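Local coordinates for lactococcal phage P2 ORF15 (Lactococcus phage p2, PDB 2WZP), which probably serves as the distal tail (Dit) protein of the phage, a building block of the baseplate at the tip of its tail, at residues E98-M107 against T141-F152; L235-R243 against Y252-E260. One frame throughout, in Å; residues are numbered along the deposited sequence.

Contact 1: residues E98-M107 against T141-F152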
loop_
_atom_site.group_PDB
_atom_site.type_symbol
_atom_site.label_atom_id
_atom_site.label_comp_id
_atom_site.label_asym_id
_atom_site.label_seq_id
_atom_site.Cartn_x
_atom_site.Cartn_y
_atom_site.Cartn_z
ATOM N N GLU M 98 -14.869 34.884 -2.002
ATOM C CA GLU M 98 -15.097 35.123 -0.578
ATOM C C GLU M 98 -16.437 34.593 -0.062
ATOM O O GLU M 98 -16.739 34.739 1.125
ATOM C CB GLU M 98 -14.873 36.597 -0.229
ATOM C CG GLU M 98 -13.398 36.985 -0.185
ATOM C CD GLU M 98 -13.029 38.271 -0.904
ATOM O OE1 GLU M 98 -13.677 39.313 -0.647
ATOM O OE2 GLU M 98 -12.064 38.244 -1.703
ATOM N N SER M 99 -17.209 33.920 -0.932
ATOM C CA SER M 99 -18.515 33.336 -0.605
ATOM C C SER M 99 -18.831 32.176 -1.537
ATOM O O SER M 99 -18.129 31.984 -2.534
ATOM C CB SER M 99 -19.611 34.394 -0.718
ATOM O OG SER M 99 -19.715 34.939 -2.023
ATOM N N LEU M 100 -19.871 31.393 -1.209
ATOM C CA LEU M 100 -20.338 30.274 -2.021
ATOM C C LEU M 100 -20.753 30.805 -3.384
ATOM O O LEU M 100 -20.334 30.248 -4.407
ATOM C CB LEU M 100 -21.556 29.612 -1.374
ATOM C CG LEU M 100 -21.337 28.480 -0.387
ATOM C CD1 LEU M 100 -22.501 28.420 0.583
ATOM C CD2 LEU M 100 -21.082 27.146 -1.098
ATOM N N GLU M 101 -21.564 31.889 -3.397
ATOM C CA GLU M 101 -22.053 32.523 -4.612
ATOM C C GLU M 101 -20.896 32.924 -5.516
ATOM O O GLU M 101 -20.892 32.535 -6.683
ATOM C CB GLU M 101 -22.971 33.710 -4.289
ATOM C CG GLU M 101 -23.265 34.623 -5.476
ATOM C CD GLU M 101 -24.480 35.533 -5.405
ATOM O OE1 GLU M 101 -24.727 36.253 -6.400
ATOM O OE2 GLU M 101 -25.201 35.511 -4.379
ATOM N N GLU M 102 -19.896 33.658 -4.979
ATOM C CA GLU M 102 -18.735 34.068 -5.775
ATOM C C GLU M 102 -17.962 32.885 -6.365
ATOM O O GLU M 102 -17.598 32.941 -7.530
ATOM C CB GLU M 102 -17.798 35.001 -5.008
ATOM C CG GLU M 102 -16.733 35.581 -5.921
ATOM C CD GLU M 102 -15.783 36.629 -5.386
ATOM O OE1 GLU M 102 -15.651 36.773 -4.148
ATOM O OE2 GLU M 102 -15.147 37.297 -6.232
ATOM N N ASN M 103 -17.762 31.808 -5.593
ATOM C CA ASN M 103 -17.040 30.614 -6.045
ATOM C C ASN M 103 -17.772 29.815 -7.111
ATOM O O ASN M 103 -17.138 29.319 -8.029
ATOM C CB ASN M 103 -16.585 29.754 -4.869
ATOM C CG ASN M 103 -15.377 30.322 -4.184
ATOM O OD1 ASN M 103 -14.334 30.568 -4.802
ATOM N ND2 ASN M 103 -15.502 30.595 -2.905
ATOM N N TYR M 104 -19.096 29.731 -7.026
ATOM C CA TYR M 104 -19.910 29.076 -8.046
ATOM C C TYR M 104 -19.838 29.896 -9.335
ATOM O O TYR M 104 -19.628 29.324 -10.405
ATOM C CB TYR M 104 -21.359 28.959 -7.574
ATOM C CG TYR M 104 -21.640 27.717 -6.753
ATOM C CD1 TYR M 104 -21.407 26.446 -7.273
ATOM C CD2 TYR M 104 -22.203 27.807 -5.486
ATOM C CE1 TYR M 104 -21.685 25.301 -6.534
ATOM C CE2 TYR M 104 -22.471 26.667 -4.729
ATOM C CZ TYR M 104 -22.224 25.416 -5.267
ATOM O OH TYR M 104 -22.501 24.291 -4.535
ATOM N N GLN M 105 -19.928 31.238 -9.212
ATOM C CA GLN M 105 -19.850 32.190 -10.313
ATOM C C GLN M 105 -18.495 32.118 -11.028
ATOM O O GLN M 105 -18.466 32.067 -12.260
ATOM C CB GLN M 105 -20.129 33.614 -9.816
ATOM C CG GLN M 105 -20.414 34.609 -10.941
ATOM C CD GLN M 105 -21.752 34.343 -11.560
ATOM O OE1 GLN M 105 -22.781 34.612 -10.956
ATOM N NE2 GLN M 105 -21.770 33.820 -12.779
ATOM N N LEU M 106 -17.384 32.095 -10.263
ATOM C CA LEU M 106 -16.020 31.998 -10.800
ATOM C C LEU M 106 -15.806 30.713 -11.602
ATOM O O LEU M 106 -15.288 30.805 -12.705
ATOM C CB LEU M 106 -14.978 32.106 -9.682
ATOM C CG LEU M 106 -14.817 33.485 -9.035
ATOM C CD1 LEU M 106 -14.138 33.340 -7.681
ATOM C CD2 LEU M 106 -14.079 34.457 -9.962
ATOM N N MET M 107 -16.230 29.541 -11.078
ATOM C CA MET M 107 -16.142 28.263 -11.764
ATOM C C MET M 107 -16.923 28.293 -13.067
ATOM O O MET M 107 -16.376 27.962 -14.108
ATOM C CB MET M 107 -16.691 27.129 -10.885
ATOM C CG MET M 107 -15.617 26.341 -10.171
ATOM S SD MET M 107 -14.346 25.593 -11.229
ATOM C CE MET M 107 -14.994 23.947 -11.401
ATOM N N THR M 141 -13.158 18.839 -13.703
ATOM C CA THR M 141 -13.945 18.207 -12.649
ATOM C C THR M 141 -14.718 19.274 -11.904
ATOM O O THR M 141 -14.309 20.438 -11.909
ATOM C CB THR M 141 -13.046 17.415 -11.658
ATOM O OG1 THR M 141 -12.228 18.321 -10.909
ATOM C CG2 THR M 141 -12.187 16.366 -12.342
ATOM N N LYS M 142 -15.817 18.884 -11.259
ATOM C CA LYS M 142 -16.602 19.754 -10.378
ATOM C C LYS M 142 -17.129 18.904 -9.266
ATOM O O LYS M 142 -17.837 17.934 -9.526
ATOM C CB LYS M 142 -17.722 20.531 -11.089
ATOM C CG LYS M 142 -18.327 21.584 -10.171
ATOM C CD LYS M 142 -19.504 22.318 -10.750
ATOM C CE LYS M 142 -19.836 23.481 -9.838
ATOM N NZ LYS M 142 -21.170 24.051 -10.118
ATOM N N THR M 143 -16.708 19.212 -8.034
ATOM C CA THR M 143 -17.074 18.473 -6.815
ATOM C C THR M 143 -17.543 19.374 -5.674
ATOM O O THR M 143 -17.736 20.561 -5.866
ATOM C CB THR M 143 -15.926 17.528 -6.361
ATOM O OG1 THR M 143 -14.793 18.298 -5.951
ATOM C CG2 THR M 143 -15.544 16.481 -7.417
ATOM N N GLU M 144 -17.780 18.771 -4.505
ATOM C CA GLU M 144 -18.209 19.400 -3.259
ATOM C C GLU M 144 -17.387 18.768 -2.132
ATOM O O GLU M 144 -17.692 17.658 -1.659
ATOM C CB GLU M 144 -19.700 19.144 -2.989
ATOM C CG GLU M 144 -20.647 19.816 -3.949
ATOM C CD GLU M 144 -22.060 19.299 -3.846
ATOM O OE1 GLU M 144 -22.370 18.559 -2.883
ATOM O OE2 GLU M 144 -22.866 19.648 -4.735
ATOM N N GLY M 145 -16.363 19.496 -1.716
ATOM C CA GLY M 145 -15.449 19.145 -0.642
ATOM C C GLY M 145 -14.775 20.433 -0.239
ATOM O O GLY M 145 -13.540 20.516 -0.145
ATOM N N TYR M 146 -15.617 21.467 -0.066
ATOM C CA TYR M 146 -15.222 22.849 0.130
ATOM C C TYR M 146 -14.453 23.254 1.350
ATOM O O TYR M 146 -14.708 22.806 2.475
ATOM C CB TYR M 146 -16.373 23.830 -0.157
ATOM C CG TYR M 146 -17.140 23.559 -1.436
ATOM C CD1 TYR M 146 -18.530 23.471 -1.432
ATOM C CD2 TYR M 146 -16.478 23.383 -2.648
ATOM C CE1 TYR M 146 -19.244 23.215 -2.603
ATOM C CE2 TYR M 146 -17.177 23.105 -3.818
ATOM C CZ TYR M 146 -18.563 23.038 -3.795
ATOM O OH TYR M 146 -19.272 22.770 -4.944
ATOM N N GLY M 147 -13.530 24.163 1.089
ATOM C CA GLY M 147 -12.736 24.835 2.095
ATOM C C GLY M 147 -13.524 26.053 2.516
ATOM O O GLY M 147 -14.713 26.164 2.178
ATOM N N LYS M 148 -12.869 26.983 3.235
ATOM C CA LYS M 148 -13.539 28.192 3.703
ATOM C C LYS M 148 -14.137 28.990 2.548
ATOM O O LYS M 148 -13.478 29.158 1.524
ATOM C CB LYS M 148 -12.677 29.037 4.683
ATOM C CG LYS M 148 -11.406 29.720 4.130
ATOM C CD LYS M 148 -10.751 30.631 5.191
ATOM C CE LYS M 148 -10.227 31.932 4.624
ATOM N NZ LYS M 148 -10.298 33.012 5.636
ATOM N N ASN M 149 -15.418 29.397 2.703
ATOM C CA ASN M 149 -16.222 30.190 1.771
ATOM C C ASN M 149 -16.623 29.468 0.490
ATOM O O ASN M 149 -17.045 30.117 -0.455
ATOM C CB ASN M 149 -15.622 31.579 1.498
ATOM C CG ASN M 149 -14.937 32.227 2.671
ATOM O OD1 ASN M 149 -15.556 32.652 3.660
ATOM N ND2 ASN M 149 -13.614 32.178 2.647
ATOM N N GLY M 150 -16.536 28.138 0.484
ATOM C CA GLY M 150 -16.917 27.323 -0.662
ATOM C C GLY M 150 -15.975 27.380 -1.851
ATOM O O GLY M 150 -16.411 27.254 -2.994
ATOM N N THR M 151 -14.680 27.541 -1.595
ATOM C CA THR M 151 -13.644 27.585 -2.614
ATOM C C THR M 151 -13.490 26.225 -3.302
ATOM O O THR M 151 -13.650 25.176 -2.672
ATOM C CB THR M 151 -12.329 28.050 -2.005
ATOM O OG1 THR M 151 -11.977 27.166 -0.941
ATOM C CG2 THR M 151 -12.392 29.483 -1.511
ATOM N N PHE M 152 -13.163 26.253 -4.594
ATOM C CA PHE M 152 -12.992 25.036 -5.363
ATOM C C PHE M 152 -11.544 24.596 -5.428
ATOM O O PHE M 152 -10.643 25.426 -5.365
ATOM C CB PHE M 152 -13.582 25.218 -6.768
ATOM C CG PHE M 152 -15.094 25.175 -6.802
ATOM C CD1 PHE M 152 -15.768 23.973 -6.997
ATOM C CD2 PHE M 152 -15.844 26.338 -6.656
ATOM C CE1 PHE M 152 -17.165 23.944 -7.074
ATOM C CE2 PHE M 152 -17.240 26.303 -6.697
ATOM C CZ PHE M 152 -17.894 25.107 -6.888
HETATM O O HOH W 1 -20.310 26.646 -10.715
HETATM O O HOH W 2 -21.930 22.019 -6.157
#
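Phe152 packs against Tyr104 and Met107, fixing the loop that joins antiparallel strands 130-140 and 153-163 of the N-terminal domain to the first turns of helix 100-115. The aromatic part of the contact is an offset edge-to-face pair: the edge of Phe152 is directed at the face of Tyr104, with planes at 69° and centroids 5.7 Å apart. Met107 CG sits over one face of Phe152, 3.6 Å from the ring centroid in a CH-pi contact, and its SD lies above the same ring at longer Met-aromatic range. Tyr146 CE2 lies on the opposite side, toward the rim of the ring. With CG anti to the carbonyl carbon (chi1 -75°), the Phe152 ring is set between Met107 and Tyr146.

Direct polar contact centres on Asn103. Its ND2 donates to Asn149 O (2.9 Å); the acceptor lies close to the amide plane, whereas the donor stands well above the carbonyl plane. Asn103 OD1 is hydrogen-bonded to Thr95 OG1 and Gly97 N. At the helix start, Ser99 is the N-cap, its OG accepting from Glu102 N.

Two waters bridge Tyr104 to Lys142, Glu144 and Tyr146. One donates to Tyr104 O and accepts from Lys142 NZ, which also bonds Tyr124 OH of the second subunit. Another, 2.8 Å from Tyr104 OH, lies 3.0 Å from Tyr146 OH and donates to Glu144 OE2 at 2.9 Å.

Contact 2: residues L235-R243 against Y252-E260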
loop_
_atom_site.group_PDB
_atom_site.type_symbol
_atom_site.label_atom_id
_atom_site.label_comp_id
_atom_site.label_asym_id
_atom_site.label_seq_id
_atom_site.Cartn_x
_atom_site.Cartn_y
_atom_site.Cartn_z
ATOM N N LEU M 235 1.520 44.292 -60.550
ATOM C CA LEU M 235 1.039 44.336 -61.924
ATOM C C LEU M 235 -0.230 43.536 -62.135
ATOM O O LEU M 235 -0.373 42.415 -61.619
ATOM C CB LEU M 235 2.128 43.864 -62.908
ATOM C CG LEU M 235 3.477 44.587 -62.876
ATOM C CD1 LEU M 235 4.479 43.890 -63.758
ATOM C CD2 LEU M 235 3.330 46.050 -63.254
ATOM N N PRO M 236 -1.164 44.088 -62.931
ATOM C CA PRO M 236 -2.401 43.351 -63.208
ATOM C C PRO M 236 -2.176 42.327 -64.326
ATOM O O PRO M 236 -1.296 42.506 -65.167
ATOM C CB PRO M 236 -3.378 44.464 -63.645
ATOM C CG PRO M 236 -2.604 45.768 -63.581
ATOM C CD PRO M 236 -1.169 45.390 -63.628
ATOM N N LYS M 237 -3.017 41.286 -64.391
ATOM C CA LYS M 237 -2.947 40.239 -65.431
ATOM C C LYS M 237 -1.697 39.357 -65.226
ATOM O O LYS M 237 -1.270 38.664 -66.158
ATOM C CB LYS M 237 -2.915 40.848 -66.887
ATOM C CG LYS M 237 -4.006 41.851 -67.278
ATOM C CD LYS M 237 -3.790 42.350 -68.709
ATOM C CE LYS M 237 -4.580 43.606 -69.006
ATOM N NZ LYS M 237 -4.122 44.275 -70.257
ATOM N N THR M 238 -1.106 39.403 -64.021
ATOM C CA THR M 238 0.117 38.678 -63.680
ATOM C C THR M 238 -0.094 37.942 -62.350
ATOM O O THR M 238 -0.561 38.571 -61.396
ATOM C CB THR M 238 1.290 39.687 -63.600
ATOM O OG1 THR M 238 1.297 40.468 -64.785
ATOM C CG2 THR M 238 2.664 39.031 -63.403
ATOM N N PRO M 239 0.292 36.648 -62.238
ATOM C CA PRO M 239 0.181 35.964 -60.941
ATOM C C PRO M 239 1.004 36.616 -59.840
ATOM O O PRO M 239 2.060 37.196 -60.096
ATOM C CB PRO M 239 0.666 34.535 -61.231
ATOM C CG PRO M 239 1.323 34.571 -62.492
ATOM C CD PRO M 239 0.838 35.744 -63.269
ATOM N N ALA M 240 0.481 36.555 -58.624
ATOM C CA ALA M 240 1.085 37.136 -57.431
ATOM C C ALA M 240 1.062 36.154 -56.263
ATOM O O ALA M 240 0.184 35.283 -56.161
ATOM C CB ALA M 240 0.352 38.407 -57.043
ATOM N N GLY M 241 2.040 36.311 -55.394
ATOM C CA GLY M 241 2.161 35.521 -54.189
ATOM C C GLY M 241 3.550 35.635 -53.631
ATOM O O GLY M 241 4.183 36.682 -53.759
ATOM N N VAL M 242 4.043 34.544 -53.046
ATOM C CA VAL M 242 5.364 34.434 -52.421
ATOM C C VAL M 242 6.003 33.085 -52.749
ATOM O O VAL M 242 5.290 32.098 -52.918
ATOM C CB VAL M 242 5.291 34.632 -50.873
ATOM C CG1 VAL M 242 4.891 36.060 -50.509
ATOM C CG2 VAL M 242 4.354 33.613 -50.206
ATOM N N ARG M 243 7.345 33.037 -52.811
ATOM C CA ARG M 243 8.091 31.785 -53.003
ATOM C C ARG M 243 9.138 31.579 -51.925
ATOM O O ARG M 243 9.648 32.554 -51.362
ATOM C CB ARG M 243 8.681 31.639 -54.402
ATOM C CG ARG M 243 9.856 32.543 -54.720
ATOM C CD ARG M 243 10.206 32.314 -56.158
ATOM N NE ARG M 243 11.500 32.880 -56.503
ATOM C CZ ARG M 243 12.440 32.245 -57.184
ATOM N NH1 ARG M 243 12.246 30.997 -57.594
ATOM N NH2 ARG M 243 13.579 32.851 -57.469
ATOM N N TYR M 252 11.528 25.493 -53.267
ATOM C CA TYR M 252 10.995 24.205 -52.815
ATOM C C TYR M 252 9.470 24.233 -52.581
ATOM O O TYR M 252 8.867 23.170 -52.453
ATOM C CB TYR M 252 11.765 23.688 -51.571
ATOM C CG TYR M 252 11.593 24.561 -50.344
ATOM C CD1 TYR M 252 10.553 24.335 -49.444
ATOM C CD2 TYR M 252 12.444 25.633 -50.103
ATOM C CE1 TYR M 252 10.364 25.160 -48.334
ATOM C CE2 TYR M 252 12.276 26.451 -48.987
ATOM C CZ TYR M 252 11.229 26.216 -48.109
ATOM O OH TYR M 252 11.032 27.033 -47.023
ATOM N N THR M 253 8.876 25.440 -52.475
ATOM C CA THR M 253 7.439 25.704 -52.274
ATOM C C THR M 253 7.108 27.179 -52.580
ATOM O O THR M 253 8.000 28.043 -52.528
ATOM C CB THR M 253 6.918 25.235 -50.885
ATOM O OG1 THR M 253 5.518 24.993 -50.985
ATOM C CG2 THR M 253 7.165 26.248 -49.759
ATOM N N ALA M 254 5.815 27.454 -52.875
ATOM C CA ALA M 254 5.290 28.791 -53.180
ATOM C C ALA M 254 3.759 28.811 -53.110
ATOM O O ALA M 254 3.098 27.819 -53.438
ATOM C CB ALA M 254 5.732 29.220 -54.568
ATOM N N ILE M 255 3.203 29.949 -52.696
ATOM C CA ILE M 255 1.759 30.196 -52.620
ATOM C C ILE M 255 1.537 31.334 -53.618
ATOM O O ILE M 255 1.861 32.469 -53.305
ATOM C CB ILE M 255 1.325 30.549 -51.165
ATOM C CG1 ILE M 255 1.732 29.425 -50.181
ATOM C CG2 ILE M 255 -0.176 30.834 -51.096
ATOM C CD1 ILE M 255 1.963 29.868 -48.782
ATOM N N VAL M 256 1.111 30.997 -54.863
ATOM C CA VAL M 256 0.926 31.921 -55.994
ATOM C C VAL M 256 -0.516 31.808 -56.510
ATOM O O VAL M 256 -1.060 30.702 -56.584
ATOM C CB VAL M 256 1.972 31.651 -57.128
ATOM C CG1 VAL M 256 1.911 32.707 -58.219
ATOM C CG2 VAL M 256 3.386 31.563 -56.579
ATOM N N PHE M 257 -1.100 32.951 -56.917
ATOM C CA PHE M 257 -2.470 33.034 -57.406
ATOM C C PHE M 257 -2.571 33.764 -58.735
ATOM O O PHE M 257 -1.840 34.721 -58.968
ATOM C CB PHE M 257 -3.326 33.824 -56.386
ATOM C CG PHE M 257 -3.277 33.285 -54.974
ATOM C CD1 PHE M 257 -4.110 32.238 -54.581
ATOM C CD2 PHE M 257 -2.393 33.823 -54.034
ATOM C CE1 PHE M 257 -4.052 31.737 -53.289
ATOM C CE2 PHE M 257 -2.346 33.316 -52.731
ATOM C CZ PHE M 257 -3.185 32.293 -52.369
ATOM N N LYS M 258 -3.569 33.382 -59.551
ATOM C CA LYS M 258 -3.924 34.065 -60.787
ATOM C C LYS M 258 -5.426 34.301 -60.797
ATOM O O LYS M 258 -6.207 33.428 -61.185
ATOM C CB LYS M 258 -3.422 33.348 -62.056
ATOM C CG LYS M 258 -3.646 34.153 -63.345
ATOM C CD LYS M 258 -3.039 35.587 -63.313
ATOM C CE LYS M 258 -3.462 36.376 -64.517
ATOM N NZ LYS M 258 -4.803 36.996 -64.347
ATOM N N THR M 259 -5.815 35.501 -60.352
ATOM C CA THR M 259 -7.202 35.966 -60.282
ATOM C C THR M 259 -7.681 36.581 -61.589
ATOM O O THR M 259 -6.891 37.151 -62.334
ATOM C CB THR M 259 -7.383 36.933 -59.111
ATOM O OG1 THR M 259 -6.470 38.021 -59.251
ATOM C CG2 THR M 259 -7.151 36.270 -57.779
ATOM N N GLU M 260 -8.981 36.472 -61.860
ATOM C CA GLU M 260 -9.609 37.061 -63.032
ATOM C C GLU M 260 -9.605 38.597 -62.910
ATOM O O GLU M 260 -9.321 39.287 -63.891
ATOM C CB GLU M 260 -11.048 36.540 -63.173
ATOM C CG GLU M 260 -11.524 36.452 -64.618
ATOM C CD GLU M 260 -10.835 35.379 -65.445
ATOM O OE1 GLU M 260 -11.311 34.220 -65.416
ATOM O OE2 GLU M 260 -9.801 35.683 -66.088
HETATM O O HOH W 3 -3.553 37.751 -60.086
#
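Ala240 and Phe257 face each other as an antiparallel hydrogen-bonded pair, with Ala240 N donating to Phe257 O at 3.0 Å and Phe257 N returning a bond to Ala240 O at 2.8 Å. Val242 and Ile255 repeat the pattern two residues along. Between these pairs, Gly241 lies opposite Val256 in a non-hydrogen-bonded pair, and the CA of Gly241 comes close to Ile255 O. Ala240, Val242, Ile255 and Phe257 send their side chains to one face of the sheet, where Ala240, Val242 and Ile255 meet Pro233, Leu231 and Phe227 of strand 224-233. On the other face, Arg243 CB rests against Ala254 CB (3.8 Å), while the guanidinium group leads away to salt bridges with Glu251 and Glu308.

Just before the first strand, Pro239 CB touches Val256 CG1 at 3.7 Å, and Lys258 folds over the backbone of Lys237-Pro239 at the open end of the hairpin. From CB, with CG anti to the backbone N (chi1 -173°), the bend at chi2 (55°) carries the Lys258 chain obliquely across the proline. Its CD then lies 3.7 Å from Pro239 N and nearly as close to the ring carbon CD of that residue. The next atom, CE, packs on the peptide of Lys237, 3.5 Å from its C. A second bend, at chi4, turns NZ back to its own segment, where it donates to Thr259 O at 2.9 Å. A water that accepts from Thr259 N and gives only a weak bond to Thr238 O spans the gap between the segments there. Segments 240-243 and 252-257 run at 173°, and their ladder is part of the beta hairpin of strands 240-246 and 251-257, in a four-stranded antiparallel sheet of the C-terminal domain.

The two contacts lie on opposite sides of the chain's centre, about 57 Å apart between centres, and share no helix or strand. Contact 1 lies in the N-terminal domain and is partly buried; it joins a helix to an irregular loop through aromatic packing, an asparagine side chain and bridging waters, and the second subunit reaches many of its residues. Contact 2, in the C-terminal domain, is more deeply buried within its own chain and no other protein chain touches its segments. There the main chain supplies all the direct hydrogen bonds across the contact; side chains add modest apolar touches across the pair, and several also pack on neighbouring strands.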